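Local coordinates for 2,4-dihydroxyhept-2-ene-1,7-dioic acid aldolase (Kordia algicida OT-1, PDB 6BDE), which binds heme b and probably serves as a heme-based sensor of nitric oxide or related gases, at residues L66-T69 with Y70-F74; S46-L49 with Q50-N54. The protein carries 1 engineered substitution. One frame throughout, in Å; residues are numbered along the deposited sequence.

Contact 1. Residues L66-T69 with Y70-F74; sequences LLLT and YGEHF. Engineered in segment 70-74: G71 (natural residue Ala).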
loop_
_atom_site.group_PDB
_atom_site.type_symbol
_atom_site.label_atom_id
_atom_site.label_comp_id
_atom_site.label_asym_id
_atom_site.label_seq_id
_atom_site.Cartn_x
_atom_site.Cartn_y
_atom_site.Cartn_z
ATOM N N LEU A 66 3.694 7.118 7.420
ATOM C CA LEU A 66 2.244 6.985 7.510
ATOM C C LEU A 66 1.720 5.986 6.487
ATOM O O LEU A 66 0.873 5.144 6.806
ATOM C CB LEU A 66 1.576 8.347 7.322
ATOM C CG LEU A 66 1.794 9.386 8.424
ATOM C CD1 LEU A 66 1.334 10.763 7.967
ATOM C CD2 LEU A 66 1.072 8.970 9.697
ATOM N N LEU A 67 2.220 6.062 5.249
ATOM C CA LEU A 67 1.782 5.131 4.215
ATOM C C LEU A 67 2.313 3.724 4.462
ATOM O O LEU A 67 1.640 2.745 4.121
ATOM C CB LEU A 67 2.219 5.631 2.838
ATOM C CG LEU A 67 1.389 6.773 2.248
ATOM C CD1 LEU A 67 1.945 7.202 0.899
ATOM C CD2 LEU A 67 -0.072 6.369 2.128
ATOM N N LEU A 68 3.508 3.602 5.043
ATOM C CA LEU A 68 4.024 2.283 5.400
ATOM C C LEU A 68 3.119 1.614 6.427
ATOM O O LEU A 68 2.720 0.457 6.261
ATOM C CB LEU A 68 5.455 2.403 5.930
ATOM C CG LEU A 68 6.301 1.127 6.022
ATOM C CD1 LEU A 68 7.779 1.468 5.914
ATOM C CD2 LEU A 68 6.031 0.346 7.305
ATOM N N THR A 69 2.788 2.337 7.501
ATOM C CA THR A 69 1.901 1.790 8.523
ATOM C C THR A 69 0.534 1.450 7.941
ATOM O O THR A 69 -0.051 0.412 8.272
ATOM C CB THR A 69 1.763 2.782 9.679
ATOM O OG1 THR A 69 3.045 2.990 10.286
ATOM C CG2 THR A 69 0.795 2.255 10.728
ATOM N N TYR A 70 0.013 2.309 7.061
ATOM C CA TYR A 70 -1.278 2.029 6.440
ATOM C C TYR A 70 -1.197 0.818 5.518
ATOM O O TYR A 70 -2.107 -0.020 5.508
ATOM C CB TYR A 70 -1.773 3.255 5.674
ATOM C CG TYR A 70 -3.129 3.059 5.036
ATOM C CD1 TYR A 70 -4.137 2.375 5.702
ATOM C CD2 TYR A 70 -3.401 3.555 3.768
ATOM C CE1 TYR A 70 -5.377 2.188 5.125
ATOM C CE2 TYR A 70 -4.639 3.373 3.182
ATOM C CZ TYR A 70 -5.622 2.690 3.865
ATOM O OH TYR A 70 -6.858 2.506 3.289
ATOM N N GLY A 71 -0.122 0.711 4.735
ATOM C CA GLY A 71 0.029 -0.438 3.857
ATOM C C GLY A 71 0.084 -1.750 4.616
ATOM O O GLY A 71 -0.471 -2.759 4.174
ATOM N N GLU A 72 0.751 -1.754 5.772
ATOM C CA GLU A 72 0.761 -2.951 6.605
ATOM C C GLU A 72 -0.629 -3.252 7.149
ATOM O O GLU A 72 -1.034 -4.418 7.223
ATOM C CB GLU A 72 1.766 -2.789 7.745
ATOM C CG GLU A 72 3.207 -2.662 7.281
ATOM C CD GLU A 72 4.207 -2.847 8.404
ATOM O OE1 GLU A 72 3.820 -2.699 9.583
ATOM O OE2 GLU A 72 5.383 -3.146 8.106
ATOM N N HIS A 73 -1.379 -2.211 7.522
ATOM C CA HIS A 73 -2.733 -2.422 8.024
ATOM C C HIS A 73 -3.663 -2.911 6.922
ATOM O O HIS A 73 -4.558 -3.727 7.175
ATOM C CB HIS A 73 -3.274 -1.132 8.642
ATOM C CG HIS A 73 -4.752 -1.153 8.882
ATOM N ND1 HIS A 73 -5.334 -1.904 9.880
ATOM C CD2 HIS A 73 -5.767 -0.520 8.248
ATOM C CE1 HIS A 73 -6.643 -1.730 9.854
ATOM N NE2 HIS A 73 -6.932 -0.895 8.872
ATOM N N PHE A 74 -3.469 -2.428 5.692
ATOM C CA PHE A 74 -4.358 -2.814 4.603
ATOM C C PHE A 74 -4.203 -4.278 4.214
ATOM O O PHE A 74 -5.126 -4.847 3.622
ATOM C CB PHE A 74 -4.125 -1.926 3.379
ATOM C CG PHE A 74 -5.232 -1.998 2.366
ATOM C CD1 PHE A 74 -6.445 -1.369 2.599
ATOM C CD2 PHE A 74 -5.066 -2.703 1.186
ATOM C CE1 PHE A 74 -7.468 -1.438 1.672
ATOM C CE2 PHE A 74 -6.085 -2.775 0.253
ATOM C CZ PHE A 74 -7.288 -2.141 0.497
#
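L68 and E72, one helical turn apart, run side by side and point the same way: the methyl CD2 of L68 lies alongside the carboxylate, 3.6 Å from OE2 of E72. The glutamate reaches that place because its CG turns back beside the backbone N (chi1 -64°) and the chain then runs on extended; on the way CG passes 3.3 Å from the carbonyl O of L68. L68 has CG anti to its own N (chi1 -165°), which together with chi2 sets CD2 beside the carboxylate as E72 leans back toward it. The same carbonyl O of L68 accepts the amide N of E72 at 3.0 Å.

That bond is one of four successive i-to-i+4 bonds in helix 63-81 of the H-NOX fold. It lies between G71 N to L67 O, the shortest at 2.8 Å, and H73 N to T69 O; Y70 N to L66 O opens the series. The engineered G71 puts glycine at what is apparently the hinge position; the alanine of the natural sequence would probably put its CB tight against the carbonyl O of L67. Beside it, CB of Y70 rests 3.4 Å from the carbonyl O of L66, while the ring leads away from the turn.

Farther out, OE2 of E72 is hydrogen-bonded to ND2 of N148 on helix 140-153, which probably helps to fix the carboxylate, and L68 packs on H141 and L144 of that helix. T69 turns OG1 back to the carbonyl O of D65. The Y70 ring meets F142 with the planes at about 45°. Chemically, an aliphatic branch lies against a carboxylate whose polar demand is met in part by an amide on another helix, joining apolar packing to a directed interhelical bond.

Contact 2. Residues S46-L49 with Q50-N54; sequences SEML and QLLQN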
loop_
_atom_site.group_PDB
_atom_site.type_symbol
_atom_site.label_atom_id
_atom_site.label_comp_id
_atom_site.label_asym_id
_atom_site.label_seq_id
_atom_site.Cartn_x
_atom_site.Cartn_y
_atom_site.Cartn_z
ATOM N N SER A 46 -6.257 13.358 -5.255
ATOM C CA SER A 46 -5.865 14.637 -4.671
ATOM C C SER A 46 -6.504 14.849 -3.306
ATOM O O SER A 46 -5.960 15.580 -2.471
ATOM C CB SER A 46 -6.237 15.780 -5.615
ATOM O OG SER A 46 -7.632 15.799 -5.863
ATOM N N GLU A 47 -7.655 14.220 -3.063
ATOM C CA GLU A 47 -8.261 14.265 -1.738
ATOM C C GLU A 47 -7.398 13.525 -0.723
ATOM O O GLU A 47 -7.130 14.034 0.373
ATOM C CB GLU A 47 -9.667 13.669 -1.789
ATOM C CG GLU A 47 -10.746 14.650 -2.214
ATOM C CD GLU A 47 -12.129 14.189 -1.809
ATOM O OE1 GLU A 47 -12.232 13.475 -0.790
ATOM O OE2 GLU A 47 -13.110 14.542 -2.496
ATOM N N MET A 48 -6.946 12.317 -1.077
ATOM C CA MET A 48 -6.103 11.538 -0.175
ATOM C C MET A 48 -4.756 12.215 0.047
ATOM O O MET A 48 -4.218 12.185 1.160
ATOM C CB MET A 48 -5.914 10.127 -0.734
ATOM C CG MET A 48 -4.893 9.276 0.009
ATOM S SD MET A 48 -5.258 9.107 1.767
ATOM C CE MET A 48 -6.599 7.922 1.721
ATOM N N LEU A 49 -4.197 12.830 -0.999
ATOM C CA LEU A 49 -2.929 13.536 -0.848
ATOM C C LEU A 49 -3.055 14.685 0.144
ATOM O O LEU A 49 -2.139 14.937 0.936
ATOM C CB LEU A 49 -2.445 14.044 -2.207
ATOM C CG LEU A 49 -1.083 14.740 -2.228
ATOM C CD1 LEU A 49 0.001 13.820 -1.689
ATOM C CD2 LEU A 49 -0.741 15.209 -3.635
ATOM N N GLN A 50 -4.187 15.394 0.119
ATOM C CA GLN A 50 -4.431 16.441 1.105
ATOM C C GLN A 50 -4.497 15.860 2.511
ATOM O O GLN A 50 -3.920 16.414 3.454
ATOM C CB GLN A 50 -5.728 17.183 0.778
ATOM C CG GLN A 50 -5.654 18.089 -0.434
ATOM C CD GLN A 50 -6.919 18.907 -0.614
ATOM O OE1 GLN A 50 -7.161 19.865 0.119
ATOM N NE2 GLN A 50 -7.736 18.525 -1.590
ATOM N N LEU A 51 -5.208 14.741 2.670
ATOM C CA LEU A 51 -5.324 14.113 3.981
ATOM C C LEU A 51 -3.965 13.666 4.501
ATOM O O LEU A 51 -3.673 13.803 5.694
ATOM C CB LEU A 51 -6.287 12.927 3.909
ATOM C CG LEU A 51 -7.743 13.241 3.555
ATOM C CD1 LEU A 51 -8.539 11.958 3.376
ATOM C CD2 LEU A 51 -8.378 14.125 4.617
ATOM N N LEU A 52 -3.116 13.139 3.617
ATOM C CA LEU A 52 -1.796 12.682 4.039
ATOM C C LEU A 52 -0.889 13.854 4.390
ATOM O O LEU A 52 -0.182 13.816 5.402
ATOM C CB LEU A 52 -1.161 11.822 2.945
ATOM C CG LEU A 52 -1.804 10.459 2.685
ATOM C CD1 LEU A 52 -1.371 9.913 1.334
ATOM C CD2 LEU A 52 -1.459 9.481 3.797
ATOM N N GLN A 53 -0.897 14.906 3.566
ATOM C CA GLN A 53 -0.029 16.051 3.820
ATOM C C GLN A 53 -0.415 16.762 5.111
ATOM O O GLN A 53 0.457 17.203 5.870
ATOM C CB GLN A 53 -0.079 17.019 2.638
ATOM C CG GLN A 53 0.683 16.543 1.411
ATOM C CD GLN A 53 0.455 17.432 0.204
ATOM O OE1 GLN A 53 -0.452 18.266 0.195
ATOM N NE2 GLN A 53 1.277 17.257 -0.824
ATOM N N ASN A 54 -1.717 16.885 5.379
ATOM C CA ASN A 54 -2.156 17.559 6.595
ATOM C C ASN A 54 -1.903 16.699 7.826
ATOM O O ASN A 54 -1.548 17.219 8.891
ATOM C CB ASN A 54 -3.635 17.927 6.487
ATOM C CG ASN A 54 -3.869 19.147 5.617
ATOM O OD1 ASN A 54 -3.167 20.151 5.736
ATOM N ND2 ASN A 54 -4.858 19.065 4.735
HETATM O O HOH W 1 -8.745 17.190 -4.063
#
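Four consecutive i-to-i+4 bonds run from S46-L49 to Q50-Q53, the first of them, Q50 N to S46 O, at 3.1 Å and the last, Q53 N to L49 O, at 2.9 Å. On the buried side M48 and L52 cross obliquely. The methionine chain leaves anti to its backbone N and then bends at chi2 (57°) and chi3, bringing SD to 3.8 Å from CG of L52, while its CG meets CD1 of the same leucine, also at 3.8 Å.

On the outer side L49 meets the amide end of Q53. CG of L49 lies 3.7 Å from NE2 of Q53, and its CD1 is almost as near, an apolar branch against an amide group. With an alanine here in place of the leucine, the Q53 amide would probably lose its aliphatic neighbour and be freer to turn.

The polar flank is bridged by a water, 2.5 Å from OG of S46, which accepts a weak bond from NE2 of Q50; that amide N has a further partner in the carbonyl O of E30. E47 sends OE1 to the hydroxyls of Y37 and S33, tying the helix to the loop beside it. M48, L51 and L52 pack on F9 of helix 3-17. These three face inward and S46, Q50 and Q53 lie toward the outside, while E47 is buried but satisfied by Y37 and S33; this is broadly the pattern of an amphipathic helix, here helix 45-59 of the H-NOX fold.

How the contacts relate
Contact 2 precedes contact 1 in the chain, on two consecutive helices, 45-59 and 63-81, and their centres lie 15 Å apart. They nevertheless touch: CD2 of L67 packs against CD2 of L52 at 3.8 Å, so the leucine that meets M48 within contact 2 also reaches the first segment of contact 1. The side chains of L67 and M48 come about equally near the heme, each about 8 Å from it, and each is also about 8 Å from that of R137, a heme-binding residue; at that distance they touch neither. The two turns thus illustrate how local helical contacts become joined through leucine packing near a cofactor.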